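Local coordinates for protein purine nucleoside phosphorylase (Anopheles gambiae, PDB 2P4S) that splits purine nucleosides with phosphate into free base and pentose 1-phosphate for purine salvage, preferring inosine and 2'-deoxyinosine and leaving adenosine untouched, at residues Arg210-Lys218 with Cys320-Asn328; Gly275-Glu286 with Gly298-His308. All blocks are in the same frame, centred on the assembly; numbering follows the deposited sequence.

Interaction 1: residues Arg210-Lys218 with Cys320-Asn328. With DIH (7-[[(3R,4R)-3-(hydroxymethyl)-4-oxidanyl-pyrrolidin-1-ium-1-yl]methyl]-3,5-dihydropyrrolo[3,2-d]pyrimidin-4-one), chain F.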
loop_
_atom_site.group_PDB
_atom_site.type_symbol
_atom_site.label_atom_id
_atom_site.label_comp_id
_atom_site.label_asym_id
_atom_site.label_seq_id
_atom_site.Cartn_x
_atom_site.Cartn_y
_atom_site.Cartn_z
ATOM N N ARG A 210 25.672 -10.422 -7.806
ATOM C CA ARG A 210 25.763 -11.257 -8.991
ATOM C C ARG A 210 24.714 -12.383 -8.907
ATOM O O ARG A 210 24.364 -12.854 -7.816
ATOM C CB ARG A 210 27.187 -11.854 -9.129
ATOM C CG ARG A 210 28.267 -10.784 -9.369
ATOM C CD ARG A 210 29.673 -11.404 -9.314
ATOM N NE ARG A 210 30.761 -10.414 -9.448
ATOM C CZ ARG A 210 31.139 -9.878 -10.612
ATOM N NH1 ARG A 210 30.514 -10.223 -11.747
ATOM N NH2 ARG A 210 32.136 -8.988 -10.654
ATOM N N VAL A 211 24.222 -12.818 -10.060
ATOM C CA VAL A 211 23.288 -13.937 -10.118
ATOM C C VAL A 211 23.951 -15.137 -9.464
ATOM O O VAL A 211 25.119 -15.453 -9.769
ATOM C CB VAL A 211 22.916 -14.289 -11.606
ATOM C CG1 VAL A 211 22.205 -15.654 -11.691
ATOM C CG2 VAL A 211 22.067 -13.152 -12.239
ATOM N N GLY A 212 23.223 -15.824 -8.584
ATOM C CA GLY A 212 23.808 -16.961 -7.890
ATOM C C GLY A 212 24.342 -16.609 -6.502
ATOM O O GLY A 212 24.646 -17.502 -5.724
ATOM N N ASP A 213 24.459 -15.321 -6.174
ATOM C CA ASP A 213 24.833 -14.917 -4.813
ATOM C C ASP A 213 23.709 -15.275 -3.882
ATOM O O ASP A 213 22.520 -15.321 -4.285
ATOM C CB ASP A 213 25.032 -13.377 -4.729
ATOM C CG ASP A 213 26.331 -12.881 -5.415
ATOM O OD1 ASP A 213 27.141 -13.699 -5.926
ATOM O OD2 ASP A 213 26.537 -11.646 -5.471
ATOM N N ILE A 214 24.072 -15.488 -2.611
ATOM C CA ILE A 214 23.120 -15.591 -1.528
ATOM C C ILE A 214 23.237 -14.315 -0.706
ATOM O O ILE A 214 24.319 -13.989 -0.194
ATOM C CB ILE A 214 23.445 -16.818 -0.683
ATOM C CG1 ILE A 214 23.219 -18.093 -1.516
ATOM C CG2 ILE A 214 22.699 -16.822 0.665
ATOM C CD1 ILE A 214 23.808 -19.337 -0.849
ATOM N N MET A 215 22.139 -13.585 -0.604
ATOM C CA MET A 215 22.055 -12.471 0.309
ATOM C C MET A 215 21.386 -12.874 1.607
ATOM O O MET A 215 20.182 -13.113 1.614
ATOM C CB MET A 215 21.268 -11.315 -0.305
ATOM C CG MET A 215 21.419 -10.012 0.507
ATOM S SD MET A 215 20.108 -8.858 0.192
ATOM C CE MET A 215 18.697 -9.638 1.030
ATOM N N LEU A 216 22.148 -12.893 2.710
ATOM C CA LEU A 216 21.539 -12.905 4.050
ATOM C C LEU A 216 20.626 -11.703 4.191
ATOM O O LEU A 216 20.980 -10.582 3.855
ATOM C CB LEU A 216 22.562 -12.850 5.186
ATOM C CG LEU A 216 23.703 -13.871 5.053
ATOM C CD1 LEU A 216 24.763 -13.665 6.107
ATOM C CD2 LEU A 216 23.179 -15.341 4.986
ATOM N N ILE A 217 19.448 -11.951 4.732
ATOM C CA ILE A 217 18.540 -10.874 5.014
ATOM C C ILE A 217 18.893 -10.360 6.392
ATOM O O ILE A 217 18.837 -11.087 7.392
ATOM C CB ILE A 217 17.055 -11.298 4.844
ATOM C CG1 ILE A 217 16.858 -11.922 3.448
ATOM C CG2 ILE A 217 16.116 -10.079 5.129
ATOM C CD1 ILE A 217 15.403 -12.434 3.134
ATOM N N LYS A 218 19.322 -9.108 6.412
ATOM C CA LYS A 218 19.660 -8.455 7.632
ATOM C C LYS A 218 18.428 -7.682 8.122
ATOM O O LYS A 218 18.261 -7.469 9.322
ATOM C CB LYS A 218 20.853 -7.515 7.390
ATOM C CG LYS A 218 21.248 -6.711 8.620
ATOM C CD LYS A 218 22.472 -5.784 8.366
ATOM C CE LYS A 218 23.077 -5.337 9.723
ATOM N NZ LYS A 218 24.255 -4.381 9.403
ATOM N N CYS A 320 14.559 -16.278 13.918
ATOM C CA CYS A 320 14.487 -16.265 12.458
ATOM C C CYS A 320 15.833 -16.045 11.790
ATOM O O CYS A 320 16.631 -15.209 12.242
ATOM C CB CYS A 320 13.536 -15.164 11.976
ATOM S SG CYS A 320 11.825 -15.326 12.547
ATOM N N PHE A 321 16.060 -16.825 10.726
ATOM C CA PHE A 321 17.192 -16.701 9.846
ATOM C C PHE A 321 16.571 -16.743 8.441
ATOM O O PHE A 321 15.636 -17.512 8.191
ATOM C CB PHE A 321 18.184 -17.874 10.031
ATOM C CG PHE A 321 19.300 -17.868 9.029
ATOM C CD1 PHE A 321 19.348 -18.823 8.006
ATOM C CD2 PHE A 321 20.287 -16.850 9.058
ATOM C CE1 PHE A 321 20.342 -18.790 7.031
ATOM C CE2 PHE A 321 21.316 -16.799 8.087
ATOM C CZ PHE A 321 21.360 -17.776 7.080
ATOM N N ALA A 322 17.043 -15.893 7.542
ATOM C CA ALA A 322 16.522 -15.883 6.180
ATOM C C ALA A 322 17.557 -15.433 5.161
ATOM O O ALA A 322 18.416 -14.618 5.476
ATOM C CB ALA A 322 15.275 -14.975 6.099
ATOM N N PHE A 323 17.468 -15.969 3.946
ATOM C CA PHE A 323 18.276 -15.501 2.823
ATOM C C PHE A 323 17.536 -15.518 1.499
ATOM O O PHE A 323 16.593 -16.281 1.324
ATOM C CB PHE A 323 19.590 -16.272 2.684
ATOM C CG PHE A 323 19.431 -17.739 2.433
ATOM C CD1 PHE A 323 19.340 -18.229 1.134
ATOM C CD2 PHE A 323 19.439 -18.643 3.487
ATOM C CE1 PHE A 323 19.244 -19.566 0.889
ATOM C CE2 PHE A 323 19.336 -20.003 3.240
ATOM C CZ PHE A 323 19.253 -20.460 1.934
ATOM N N SER A 324 18.025 -14.680 0.580
ATOM C CA SER A 324 17.604 -14.636 -0.811
ATOM C C SER A 324 18.721 -15.225 -1.693
ATOM O O SER A 324 19.895 -14.801 -1.598
ATOM C CB SER A 324 17.394 -13.180 -1.249
ATOM O OG SER A 324 16.350 -12.509 -0.569
ATOM N N LEU A 325 18.358 -16.170 -2.567
ATOM C CA LEU A 325 19.190 -16.484 -3.718
ATOM C C LEU A 325 18.872 -15.431 -4.803
ATOM O O LEU A 325 17.706 -15.286 -5.207
ATOM C CB LEU A 325 18.879 -17.895 -4.239
ATOM C CG LEU A 325 19.704 -18.412 -5.423
ATOM C CD1 LEU A 325 21.215 -18.572 -5.090
ATOM C CD2 LEU A 325 19.113 -19.752 -5.852
ATOM N N ILE A 326 19.914 -14.713 -5.264
ATOM C CA ILE A 326 19.781 -13.702 -6.290
ATOM C C ILE A 326 19.702 -14.435 -7.622
ATOM O O ILE A 326 20.659 -15.039 -8.052
ATOM C CB ILE A 326 21.004 -12.719 -6.268
ATOM C CG1 ILE A 326 21.141 -12.049 -4.894
ATOM C CG2 ILE A 326 20.947 -11.724 -7.431
ATOM C CD1 ILE A 326 19.883 -11.201 -4.423
ATOM N N THR A 327 18.543 -14.401 -8.286
ATOM C CA THR A 327 18.286 -15.323 -9.404
ATOM C C THR A 327 18.368 -14.569 -10.711
ATOM O O THR A 327 18.324 -15.148 -11.780
ATOM C CB THR A 327 16.908 -16.010 -9.260
ATOM O OG1 THR A 327 15.908 -15.022 -8.943
ATOM C CG2 THR A 327 16.956 -17.031 -8.138
ATOM N N ASN A 328 18.503 -13.258 -10.607
ATOM C CA ASN A 328 18.453 -12.378 -11.734
ATOM C C ASN A 328 18.753 -11.020 -11.190
ATOM O O ASN A 328 18.461 -10.730 -10.015
ATOM C CB ASN A 328 17.073 -12.362 -12.439
ATOM C CG ASN A 328 15.926 -11.960 -11.497
ATOM O OD1 ASN A 328 15.551 -12.732 -10.566
ATOM N ND2 ASN A 328 15.353 -10.767 -11.735
HETATM O "O5'" DIH F . 9.737 -15.967 -10.900
HETATM C "C5'" DIH F . 8.691 -15.337 -10.135
HETATM C "C4'" DIH F . 8.781 -15.899 -8.737
HETATM C "C6'" DIH F . 10.203 -15.740 -8.154
HETATM C "C3'" DIH F . 7.835 -15.158 -7.817
HETATM O "O3'" DIH F . 7.345 -16.083 -6.845
HETATM C "C2'" DIH F . 8.732 -14.165 -7.102
HETATM N "N1'" DIH F . 9.989 -14.955 -6.905
HETATM C C10 DIH F . 11.072 -14.086 -6.421
HETATM C C9 DIH F . 11.792 -13.203 -7.417
HETATM C C8 DIH F . 12.931 -13.580 -8.177
HETATM N N7 DIH F . 13.316 -12.515 -8.933
HETATM C C5 DIH F . 12.482 -11.467 -8.702
HETATM C C6 DIH F . 12.428 -10.054 -9.172
HETATM O O6 DIH F . 13.278 -9.581 -10.033
HETATM N N1 DIH F . 11.429 -9.308 -8.653
HETATM C C2 DIH F . 10.512 -9.780 -7.756
HETATM N N3 DIH F . 10.550 -11.037 -7.285
HETATM C C4 DIH F . 11.534 -11.878 -7.751
HETATM O O HOH W 1 18.814 -13.753 8.404
#
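With CG1 anti to the carbonyl carbon (chi1 -66°), Ile214 keeps its CG2 branch beside its own carbonyl, where that methyl meets Phe323 CD1 at 3.7 Å. Holding CG between backbone N and carbonyl carbon (chi1 61°), Phe323 sets CG and CD1 beside the same methyl that already touches its CB; its ring packs edge-to-face with Phe359. Farther along the same face, Leu216 sends CD2 obliquely to Phe321 CZ, also at 3.7 Å. Strands 214-218 and 320-327 belong to the mixed sheet of the nucleoside phosphorylase fold and run antiparallel. Met215 and Ser324 form a hydrogen-bonded pair (Met215 N to Ser324 O 2.7 Å), their side chains on the other face from Ile214 and Phe323. The ladder then passes into the type II turn Arg210-Asp213: Gly212 N points almost straight at Ile326 O (2.7 Å), and Ile326 N bonds to Asp213 O. Beside that turn, strand 320-327 gives way to a corner at Asn328, whose amide meets the inhibitor DIH: DIH N7 donates to Asn328 OD1 at 2.8 Å, and Asn328 ND2 donates to DIH O6 at 2.9 Å. Thr327 OG1 also donates to Asn328 OD1 in its carbonyl plane, steadying the amide.

Interaction 2: residues Gly275-Glu286 with Gly298-His308. With DIH (7-[[(3R,4R)-3-(hydroxymethyl)-4-oxidanyl-pyrrolidin-1-ium-1-yl]methyl]-3,5-dihydropyrrolo[3,2-d]pyrimidin-4-one), chain F; PO4 (phosphate ion), chain D.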
loop_
_atom_site.group_PDB
_atom_site.type_symbol
_atom_site.label_atom_id
_atom_site.label_comp_id
_atom_site.label_asym_id
_atom_site.label_seq_id
_atom_site.Cartn_x
_atom_site.Cartn_y
_atom_site.Cartn_z
ATOM N N GLY A 275 21.989 -7.914 3.197
ATOM C CA GLY A 275 21.308 -6.649 2.972
ATOM C C GLY A 275 19.829 -6.740 3.190
ATOM O O GLY A 275 19.365 -7.563 3.967
ATOM N N VAL A 276 19.108 -5.810 2.560
ATOM C CA VAL A 276 17.727 -5.503 2.894
ATOM C C VAL A 276 16.814 -6.072 1.816
ATOM O O VAL A 276 17.020 -5.827 0.604
ATOM C CB VAL A 276 17.538 -3.944 3.117
ATOM C CG1 VAL A 276 16.048 -3.554 3.374
ATOM C CG2 VAL A 276 18.528 -3.372 4.260
ATOM N N TYR A 277 15.748 -6.777 2.255
ATOM C CA TYR A 277 14.837 -7.485 1.307
ATOM C C TYR A 277 13.503 -6.777 1.335
ATOM O O TYR A 277 13.160 -6.202 2.349
ATOM C CB TYR A 277 14.710 -8.949 1.690
ATOM C CG TYR A 277 13.612 -9.712 0.995
ATOM C CD1 TYR A 277 13.861 -10.394 -0.208
ATOM C CD2 TYR A 277 12.334 -9.837 1.580
ATOM C CE1 TYR A 277 12.866 -11.125 -0.840
ATOM C CE2 TYR A 277 11.331 -10.575 0.953
ATOM C CZ TYR A 277 11.603 -11.224 -0.244
ATOM O OH TYR A 277 10.616 -11.967 -0.854
ATOM N N THR A 278 12.780 -6.712 0.219
ATOM C CA THR A 278 11.402 -6.222 0.322
ATOM C C THR A 278 10.477 -7.217 -0.412
ATOM O O THR A 278 10.927 -7.845 -1.383
ATOM C CB THR A 278 11.205 -4.783 -0.185
ATOM O OG1 THR A 278 9.931 -4.303 0.272
ATOM C CG2 THR A 278 11.245 -4.706 -1.734
ATOM N N CYS A 279 9.233 -7.316 0.045
ATOM C CA CYS A 279 8.201 -8.179 -0.517
ATOM C C CYS A 279 7.163 -7.340 -1.275
ATOM O O CYS A 279 6.373 -6.615 -0.656
ATOM C CB CYS A 279 7.516 -8.975 0.604
ATOM S SG CYS A 279 6.114 -10.003 0.053
ATOM N N LEU A 280 7.162 -7.430 -2.603
ATOM C CA LEU A 280 6.162 -6.705 -3.419
ATOM C C LEU A 280 5.002 -7.656 -3.770
ATOM O O LEU A 280 5.174 -8.851 -3.750
ATOM C CB LEU A 280 6.807 -6.131 -4.698
ATOM C CG LEU A 280 8.110 -5.322 -4.543
ATOM C CD1 LEU A 280 8.536 -4.703 -5.848
ATOM C CD2 LEU A 280 7.930 -4.218 -3.506
ATOM N N GLY A 281 3.836 -7.133 -4.126
ATOM C CA GLY A 281 2.708 -7.989 -4.529
ATOM C C GLY A 281 2.948 -8.869 -5.772
ATOM O O GLY A 281 2.534 -10.047 -5.798
ATOM N N GLY A 282 3.609 -8.325 -6.805
ATOM C CA GLY A 282 3.718 -9.044 -8.086
ATOM C C GLY A 282 2.333 -9.150 -8.699
ATOM O O GLY A 282 1.444 -8.371 -8.325
ATOM N N PRO A 283 2.127 -10.083 -9.642
ATOM C CA PRO A 283 3.076 -11.083 -10.161
ATOM C C PRO A 283 4.026 -10.564 -11.226
ATOM O O PRO A 283 4.997 -11.241 -11.555
ATOM C CB PRO A 283 2.161 -12.143 -10.780
ATOM C CG PRO A 283 0.910 -11.339 -11.211
ATOM C CD PRO A 283 0.801 -10.178 -10.267
ATOM N N ASN A 284 3.750 -9.388 -11.789
ATOM C CA ASN A 284 4.699 -8.795 -12.739
ATOM C C ASN A 284 6.012 -8.399 -12.020
ATOM O O ASN A 284 6.029 -8.131 -10.810
ATOM C CB ASN A 284 4.056 -7.610 -13.482
ATOM C CG ASN A 284 3.706 -6.447 -12.552
ATOM O OD1 ASN A 284 2.670 -6.457 -11.899
ATOM N ND2 ASN A 284 4.591 -5.453 -12.473
ATOM N N PHE A 285 7.117 -8.400 -12.750
ATOM C CA PHE A 285 8.387 -7.928 -12.179
ATOM C C PHE A 285 8.401 -6.386 -12.264
ATOM O O PHE A 285 7.528 -5.767 -12.873
ATOM C CB PHE A 285 9.604 -8.567 -12.899
ATOM C CG PHE A 285 9.665 -10.070 -12.795
ATOM C CD1 PHE A 285 10.088 -10.696 -11.633
ATOM C CD2 PHE A 285 9.322 -10.888 -13.895
ATOM C CE1 PHE A 285 10.143 -12.120 -11.532
ATOM C CE2 PHE A 285 9.390 -12.298 -13.812
ATOM C CZ PHE A 285 9.799 -12.902 -12.598
ATOM N N GLU A 286 9.423 -5.771 -11.693
ATOM C CA GLU A 286 9.469 -4.320 -11.494
ATOM C C GLU A 286 9.896 -3.494 -12.730
ATOM O O GLU A 286 10.702 -3.937 -13.543
ATOM C CB GLU A 286 10.437 -4.036 -10.342
ATOM C CG GLU A 286 9.985 -4.622 -9.015
ATOM C CD GLU A 286 10.059 -6.186 -8.989
ATOM O OE1 GLU A 286 11.077 -6.722 -9.516
ATOM O OE2 GLU A 286 9.108 -6.860 -8.454
ATOM N N GLY A 298 16.923 1.971 0.082
ATOM C CA GLY A 298 17.824 1.043 0.809
ATOM C C GLY A 298 17.571 -0.447 0.555
ATOM O O GLY A 298 18.186 -1.290 1.200
ATOM N N VAL A 299 16.738 -0.788 -0.431
ATOM C CA VAL A 299 16.469 -2.196 -0.766
ATOM C C VAL A 299 17.585 -2.792 -1.629
ATOM O O VAL A 299 17.928 -2.249 -2.716
ATOM C CB VAL A 299 15.080 -2.338 -1.485
ATOM C CG1 VAL A 299 14.875 -3.751 -2.100
ATOM C CG2 VAL A 299 13.921 -1.919 -0.537
ATOM N N ASP A 300 18.115 -3.942 -1.190
ATOM C CA ASP A 300 19.105 -4.669 -2.007
ATOM C C ASP A 300 18.537 -5.788 -2.831
ATOM O O ASP A 300 19.098 -6.101 -3.866
ATOM C CB ASP A 300 20.262 -5.222 -1.144
ATOM C CG ASP A 300 20.979 -4.121 -0.435
ATOM O OD1 ASP A 300 21.735 -3.341 -1.095
ATOM O OD2 ASP A 300 20.725 -3.966 0.749
ATOM N N ALA A 301 17.458 -6.409 -2.352
ATOM C CA ALA A 301 16.905 -7.614 -2.990
ATOM C C ALA A 301 15.389 -7.490 -3.040
ATOM O O ALA A 301 14.780 -7.136 -2.061
ATOM C CB ALA A 301 17.324 -8.920 -2.250
ATOM N N ILE A 302 14.812 -7.741 -4.206
ATOM C CA ILE A 302 13.374 -7.570 -4.402
ATOM C C ILE A 302 12.705 -8.915 -4.650
ATOM O O ILE A 302 13.110 -9.659 -5.558
ATOM C CB ILE A 302 13.031 -6.617 -5.585
ATOM C CG1 ILE A 302 13.590 -5.185 -5.340
ATOM C CG2 ILE A 302 11.478 -6.561 -5.770
ATOM C CD1 ILE A 302 13.732 -4.281 -6.689
ATOM N N GLY A 303 11.683 -9.211 -3.854
ATOM C CA GLY A 303 11.003 -10.472 -3.960
ATOM C C GLY A 303 9.516 -10.322 -3.791
ATOM O O GLY A 303 9.015 -9.207 -3.865
ATOM N N MET A 304 8.821 -11.448 -3.543
ATOM C CA MET A 304 7.357 -11.454 -3.374
ATOM C C MET A 304 6.857 -12.373 -2.252
ATOM O O MET A 304 5.748 -12.888 -2.347
ATOM C CB MET A 304 6.678 -11.890 -4.689
ATOM C CG MET A 304 7.058 -11.029 -5.902
ATOM S SD MET A 304 6.277 -11.652 -7.360
ATOM C CE MET A 304 6.926 -10.586 -8.670
ATOM N N SER A 305 7.634 -12.593 -1.183
ATOM C CA SER A 305 7.218 -13.548 -0.153
ATOM C C SER A 305 7.888 -13.225 1.177
ATOM O O SER A 305 8.426 -12.108 1.338
ATOM C CB SER A 305 7.555 -14.961 -0.600
ATOM O OG SER A 305 8.952 -15.175 -0.488
ATOM N N THR A 306 7.860 -14.172 2.137
ATOM C CA THR A 306 8.840 -14.144 3.280
ATOM C C THR A 306 8.561 -13.164 4.412
ATOM O O THR A 306 8.530 -13.569 5.580
ATOM C CB THR A 306 10.294 -13.920 2.752
ATOM O OG1 THR A 306 10.609 -15.012 1.899
ATOM C CG2 THR A 306 11.355 -13.851 3.879
ATOM N N VAL A 307 8.353 -11.896 4.070
ATOM C CA VAL A 307 8.279 -10.813 5.089
ATOM C C VAL A 307 7.195 -11.127 6.159
ATOM O O VAL A 307 7.455 -11.059 7.347
ATOM C CB VAL A 307 8.093 -9.366 4.418
ATOM C CG1 VAL A 307 7.575 -8.315 5.428
ATOM C CG2 VAL A 307 9.382 -8.889 3.839
ATOM N N HIS A 308 6.000 -11.504 5.684
ATOM C CA HIS A 308 4.821 -11.835 6.508
ATOM C C HIS A 308 4.969 -13.161 7.227
ATOM O O HIS A 308 4.439 -13.326 8.311
ATOM C CB HIS A 308 3.517 -11.811 5.650
ATOM C CG HIS A 308 3.660 -12.476 4.317
ATOM N ND1 HIS A 308 4.200 -11.836 3.219
ATOM C CD2 HIS A 308 3.388 -13.744 3.916
ATOM C CE1 HIS A 308 4.256 -12.685 2.202
ATOM N NE2 HIS A 308 3.799 -13.856 2.613
HETATM O "O5'" DIH F . 9.737 -15.967 -10.900
HETATM C "C5'" DIH F . 8.691 -15.337 -10.135
HETATM C "C4'" DIH F . 8.781 -15.899 -8.737
HETATM C "C6'" DIH F . 10.203 -15.740 -8.154
HETATM C "C3'" DIH F . 7.835 -15.158 -7.817
HETATM O "O3'" DIH F . 7.345 -16.083 -6.845
HETATM C "C2'" DIH F . 8.732 -14.165 -7.102
HETATM N "N1'" DIH F . 9.989 -14.955 -6.905
HETATM C C10 DIH F . 11.072 -14.086 -6.421
HETATM C C9 DIH F . 11.792 -13.203 -7.417
HETATM C C8 DIH F . 12.931 -13.580 -8.177
HETATM N N7 DIH F . 13.316 -12.515 -8.933
HETATM C C5 DIH F . 12.482 -11.467 -8.702
HETATM C C6 DIH F . 12.428 -10.054 -9.172
HETATM O O6 DIH F . 13.278 -9.581 -10.033
HETATM N N1 DIH F . 11.429 -9.308 -8.653
HETATM C C2 DIH F . 10.512 -9.780 -7.756
HETATM N N3 DIH F . 10.550 -11.037 -7.285
HETATM C C4 DIH F . 11.534 -11.878 -7.751
HETATM P P PO4 D . 9.774 -17.137 -3.794
HETATM O O1 PO4 D . 11.162 -17.691 -3.773
HETATM O O2 PO4 D . 8.842 -18.173 -3.164
HETATM O O3 PO4 D . 9.621 -15.882 -3.019
HETATM O O4 PO4 D . 9.414 -16.863 -5.224
HETATM O O HOH W 2 10.845 -13.594 -3.021
HETATM O O HOH W 3 2.970 -11.705 -3.720
#
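Strands 275-279 and 301-303 run parallel, their axes 21° apart, and are the two strands of a beta-alpha-beta unit whose connection is helix 288-296. The ladder opens with Val276 O taking both Asp300 N and Ala301 N, while Val276 N is held by Asp300 OD2 through its anti lone pair (3.0 Å). It proceeds through Thr278 N to Ala301 O and Gly303 N to Thr278 O, and closes with Leu280 N on Gly303 O. Asn206 takes the other oxygen of Asp300.

Tyr277 extends its ring along the second segment, CG anti to backbone N (chi1 168°), with Val307 CG2 and Ser305 O at the ring edge. Its OH accepts from Ser305 N at 3.1 Å and donates to a water that also takes Met304 N and donates to phosphate O3. On the face of Ile302, away from Tyr277, its CG2 is met tightly by Leu280 CD1 from just beyond the strand end, and the same methyl lies 3.5 Å from Glu286 CD, backing the carboxylate.

Beyond the strands, both segments line the nucleoside pocket. Met304 stretches out beyond CG, with SD near DIH C2' and its CE in contact with the carbonyl oxygens of both Pro283 and Asn284. Phe285 CD1 comes obliquely to DIH C6 at 3.5 Å, while DIH O5' is at the ring edge. The same side chain packs on Phe244 of a neighbouring subunit. Glu286, bent at chi2 (70°), receives DIH N1 on OE1 at 2.7 Å. Ser305 OG donates to phosphate O3 at 2.7 Å.

How the interactions relate
Interactions 1 and 2 belong to one sheet, their centres about 11 Å apart, and meet where strands 214-221 and 272-279 run side by side. Two probable hydrogen bonds join them at Gly275. Its carbonyl O lies 2.9 Å from Lys218 N. Its N lies 2.9 Å from the carbonyl O of Leu216. Ser324 OG packs on Tyr277 CD1 at 3.3 Å while bonding to Asn200. Both contacts reach the base of the inhibitor, Asn328 from one and Glu286 from the other, their nearest side-chain atoms about 6 Å apart, while His342 and Tyr173 also bond the inhibitor. Of 298-308, Ser305 bonds the phosphate, together with Ser118, Arg169 and Ala201.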